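Local coordinates for protein peptidyl-prolyl cis-trans isomerase (Hirschia baltica, PDB 5EX2) that probably catalyses the cis-trans isomerisation of peptide bonds preceding proline and binds magnesium, at residues R18-P22 with D23-I27; A49-R52 with K53-T57. One frame throughout, in Å; residues are numbered along the deposited sequence.

Contact 1: R18-P22 with D23-I27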
# COMPACT_ATOMS: atom_id res chain seq x y z
N ARG A 18 -4.71 -6.79 -13.72
CA ARG A 18 -5.88 -6.67 -12.85
C ARG A 18 -6.30 -5.21 -12.78
O ARG A 18 -5.50 -4.35 -12.45
CB ARG A 18 -5.54 -7.20 -11.45
CG ARG A 18 -6.65 -7.01 -10.42
CD ARG A 18 -6.25 -7.53 -9.03
NE ARG A 18 -5.10 -6.82 -8.47
CZ ARG A 18 -5.17 -5.63 -7.89
NH1 ARG A 18 -6.34 -5.01 -7.79
NH2 ARG A 18 -4.07 -5.07 -7.41
N SER A 19 -7.56 -4.95 -13.08
CA SER A 19 -8.10 -3.60 -13.01
C SER A 19 -8.36 -3.24 -11.56
O SER A 19 -9.03 -3.98 -10.84
CB SER A 19 -9.37 -3.53 -13.84
OG SER A 19 -9.97 -2.25 -13.73
N VAL A 20 -7.86 -2.08 -11.13
CA VAL A 20 -8.05 -1.63 -9.75
C VAL A 20 -9.44 -1.03 -9.61
O VAL A 20 -9.86 -0.19 -10.40
CB VAL A 20 -6.97 -0.60 -9.35
CG1 VAL A 20 -7.25 0.02 -7.99
CG2 VAL A 20 -5.58 -1.26 -9.36
N ASP A 21 -10.16 -1.49 -8.59
CA ASP A 21 -11.47 -0.96 -8.24
C ASP A 21 -11.35 0.54 -7.90
O ASP A 21 -10.54 0.92 -7.06
CB ASP A 21 -11.98 -1.76 -7.04
CG ASP A 21 -13.40 -1.42 -6.62
OD1 ASP A 21 -13.84 -0.28 -6.80
OD2 ASP A 21 -14.05 -2.32 -6.06
N PRO A 22 -12.16 1.41 -8.54
CA PRO A 22 -12.04 2.83 -8.18
C PRO A 22 -12.26 3.14 -6.70
O PRO A 22 -11.69 4.12 -6.23
CB PRO A 22 -13.13 3.51 -9.04
CG PRO A 22 -13.45 2.58 -10.10
CD PRO A 22 -13.08 1.19 -9.66
N ASP A 23 -13.05 2.34 -5.99
CA ASP A 23 -13.25 2.59 -4.57
C ASP A 23 -12.05 2.11 -3.74
O ASP A 23 -12.01 2.32 -2.53
CB ASP A 23 -14.54 1.91 -4.07
CG ASP A 23 -15.15 2.63 -2.89
OD1 ASP A 23 -15.16 3.88 -2.88
OD2 ASP A 23 -15.63 1.97 -1.95
N ASN A 24 -11.08 1.45 -4.37
CA ASN A 24 -9.83 1.10 -3.70
C ASN A 24 -8.67 1.97 -4.15
O ASN A 24 -7.52 1.64 -3.89
CB ASN A 24 -9.47 -0.37 -3.95
CG ASN A 24 -10.43 -1.34 -3.31
OD1 ASN A 24 -11.21 -0.97 -2.45
ND2 ASN A 24 -10.38 -2.59 -3.75
N LEU A 25 -8.96 3.07 -4.83
CA LEU A 25 -7.90 3.88 -5.43
C LEU A 25 -8.02 5.32 -4.95
O LEU A 25 -9.03 5.97 -5.15
CB LEU A 25 -7.99 3.83 -6.95
CG LEU A 25 -6.88 4.51 -7.76
CD1 LEU A 25 -5.50 3.96 -7.43
CD2 LEU A 25 -7.17 4.33 -9.26
N VAL A 26 -6.94 5.80 -4.34
CA VAL A 26 -6.90 7.13 -3.76
C VAL A 26 -5.83 7.94 -4.46
O VAL A 26 -4.72 7.46 -4.70
CB VAL A 26 -6.56 7.07 -2.26
CG1 VAL A 26 -6.84 8.41 -1.59
CG2 VAL A 26 -7.32 5.93 -1.58
N ILE A 27 -6.15 9.19 -4.76
CA ILE A 27 -5.19 10.12 -5.33
C ILE A 27 -4.71 11.07 -4.24
O ILE A 27 -5.50 11.82 -3.70
CB ILE A 27 -5.79 10.94 -6.47
CG1 ILE A 27 -6.55 10.04 -7.45
CG2 ILE A 27 -4.68 11.70 -7.18
CD1 ILE A 27 -7.21 10.80 -8.57
O HOH W 1 -8.81 -2.88 -6.36

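Contact 2: A49-R52 with K53-T57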
# COMPACT_ATOMS: atom_id res chain seq x y z
N ALA A 49 -11.51 1.36 5.54
CA ALA A 49 -12.74 2.11 5.73
C ALA A 49 -12.42 3.48 6.34
O ALA A 49 -13.00 4.50 5.97
CB ALA A 49 -13.72 1.36 6.60
N GLN A 50 -11.51 3.50 7.30
CA GLN A 50 -11.09 4.76 7.93
C GLN A 50 -10.51 5.73 6.91
O GLN A 50 -10.85 6.92 6.91
CB GLN A 50 -10.08 4.48 9.03
CG GLN A 50 -9.57 5.71 9.78
CD GLN A 50 -10.49 6.17 10.89
OE1 GLN A 50 -11.60 5.67 11.05
NE2 GLN A 50 -10.01 7.11 11.69
N ILE A 51 -9.63 5.25 6.04
CA ILE A 51 -9.01 6.14 5.07
C ILE A 51 -10.06 6.71 4.12
O ILE A 51 -10.06 7.90 3.86
CB ILE A 51 -7.90 5.43 4.29
CG1 ILE A 51 -6.74 5.04 5.24
CG2 ILE A 51 -7.40 6.28 3.13
CD1 ILE A 51 -6.08 6.19 6.00
N ARG A 52 -10.96 5.88 3.62
CA ARG A 52 -12.03 6.42 2.77
C ARG A 52 -12.81 7.51 3.48
O ARG A 52 -13.11 8.56 2.91
CB ARG A 52 -13.00 5.33 2.33
CG ARG A 52 -12.41 4.29 1.41
CD ARG A 52 -13.51 3.55 0.67
NE ARG A 52 -12.98 2.35 0.02
CZ ARG A 52 -13.06 1.13 0.52
NH1 ARG A 52 -13.68 0.90 1.67
NH2 ARG A 52 -12.53 0.12 -0.15
N LYS A 53 -13.16 7.25 4.73
CA LYS A 53 -13.91 8.19 5.53
C LYS A 53 -13.15 9.51 5.69
O LYS A 53 -13.72 10.57 5.47
CB LYS A 53 -14.20 7.56 6.90
CG LYS A 53 -14.91 8.45 7.89
CD LYS A 53 -15.09 7.72 9.22
CE LYS A 53 -15.72 8.61 10.28
NZ LYS A 53 -17.17 8.83 10.04
N VAL A 54 -11.88 9.45 6.07
CA VAL A 54 -11.13 10.68 6.29
C VAL A 54 -10.94 11.45 4.97
O VAL A 54 -11.11 12.66 4.92
CB VAL A 54 -9.77 10.38 6.97
CG1 VAL A 54 -8.96 11.65 7.15
CG2 VAL A 54 -9.99 9.72 8.32
N VAL A 55 -10.63 10.74 3.90
CA VAL A 55 -10.48 11.38 2.60
C VAL A 55 -11.75 12.16 2.28
O VAL A 55 -11.68 13.33 1.89
CB VAL A 55 -10.17 10.33 1.48
CG1 VAL A 55 -10.32 10.95 0.10
CG2 VAL A 55 -8.78 9.78 1.65
N ARG A 56 -12.90 11.54 2.49
CA ARG A 56 -14.17 12.13 2.10
C ARG A 56 -14.61 13.29 2.98
O ARG A 56 -15.51 14.01 2.62
CB ARG A 56 -15.25 11.04 2.05
CG ARG A 56 -15.11 10.22 0.79
CD ARG A 56 -15.85 8.94 0.88
NE ARG A 56 -15.80 8.27 -0.40
CZ ARG A 56 -15.97 6.97 -0.59
NH1 ARG A 56 -16.17 6.16 0.45
NH2 ARG A 56 -15.91 6.48 -1.81
N THR A 57 -13.95 13.49 4.12
CA THR A 57 -14.19 14.71 4.90
C THR A 57 -13.52 15.94 4.31
O THR A 57 -13.84 17.07 4.69
CB THR A 57 -13.68 14.61 6.36
OG1 THR A 57 -12.24 14.58 6.35
CG2 THR A 57 -14.25 13.42 7.07

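Contact 1: R18-P22 with D23-I27
Asp23 gives its backbone N to the carboxylate of Asp21, 2.9 Å from OD1, and this bond reaches the oxygen from above the carboxylate plane. With CG of Asp21 anti to its own N (chi1 -174°), the carboxylate swings forward over the turn to receive it. The carboxylate of Asp23 itself turns away from this turn, where OD1 meets Ser220 OG and Arg56 NH2. At Asn24 the backbone N bonds Asp21 O at 2.8 Å, closing a type I beta-turn with Pro22 and Asp23 at its corners, so one aspartate accepts through both main chain and side chain. The Asn24 amide does two jobs: ND2 lies 3.8 Å from Asp21 CB and shares a water with Asp21 N, while OD1 accepts from Arg52. Leu25 follows, its N bonded to Pro22 O at 3.2 Å in a second turn overlapping the first. Its side chain meets Val20 about at right angles, Val20 CG1 lying 4.0 Å from Leu25 CB, and both aliphatic residues are buried. Pro22, whose ring fixes phi near -58°, fits the first corner. The whole is an Asx-Pro turn opening a short 3-10 turn, which leads from strand 17-19 of the three-stranded sheet into strand 25-30 of the cyclophilin barrel.

Contact 2: A49-R52 with K53-T57
Four successive i to i+4 hydrogen bonds, from Lys53, Val54, Val55 and Arg56 N back to Ala49, Gln50, Ile51 and Arg52 O at 2.9 to 3.0 Å, make this a regular alpha-helix; the Val55 bond is the straightest, at 170°. On the buried side Ile51 and Val55, one turn apart, meet through their CG2 methyls at 4.0 Å. In Ile51 this branch stands anti to the backbone N, which carries it forward along the helix toward Val55. Val55 CG2, set anti to its carbonyl carbon, lies back over Ile51 O at 3.2 Å. Val55 packs onto Ala216 and Met218 of strand 212-218, whereas Ile51 and Val54 meet Tyr60; all three beta-branched residues are buried there. Gln50 is buried too, and its NE2 donates to the backbone oxygens of Lys168 and Glu90. The two arginines run side by side in the same direction. Arg52 CD lies 3.7 Å from Arg56 NH1, oblique to that guanidinium, and the guanidinium planes differ by 29°. Both chains are extended from CG to NE, long enough to reach past the helix surface. The two share Asp23, Arg52 NE through its carbonyl and Arg56 NH2 through its carboxylate, and Arg56 NE adds a salt bridge with Asp221; the two carboxylates probably offset much of the like charge. Near the end of the segment Thr57 OG1 donates to Val54 O at 2.6 Å, in the carbonyl plane on a lone pair, and is also bonded to Leu59 N; Thr57 N shares the Val54 acceptor. Lys53, by contrast, is exposed. This is an amphipathic helix of the kind that covers an end of the cyclophilin beta-barrel, its apolar side against the barrel and its arginines tying it to neighbouring loops.

In the fold
The turn of contact 1 precedes the helix of contact 2 in the chain, and their centres lie about 14 Å apart, yet the two touch directly. The arginines of helix 45-57 reach over to the turn: Arg56 NH2 forms a salt bridge with Asp23 OD1 at 2.9 Å, and Arg52 NH2 lies 2.9 Å from Asn24 OD1, probably hydrogen-bonded to it. Besides these polar links, Val26 CG1 packs against Val55 CG2 at 4.0 Å, joining strand 25-30 to the helix. The turn that admits the chain to the barrel is thus clamped to the helix covering it. Both contacts lie away from a magnesium site formed by Gln115, Gln133 and Glu135.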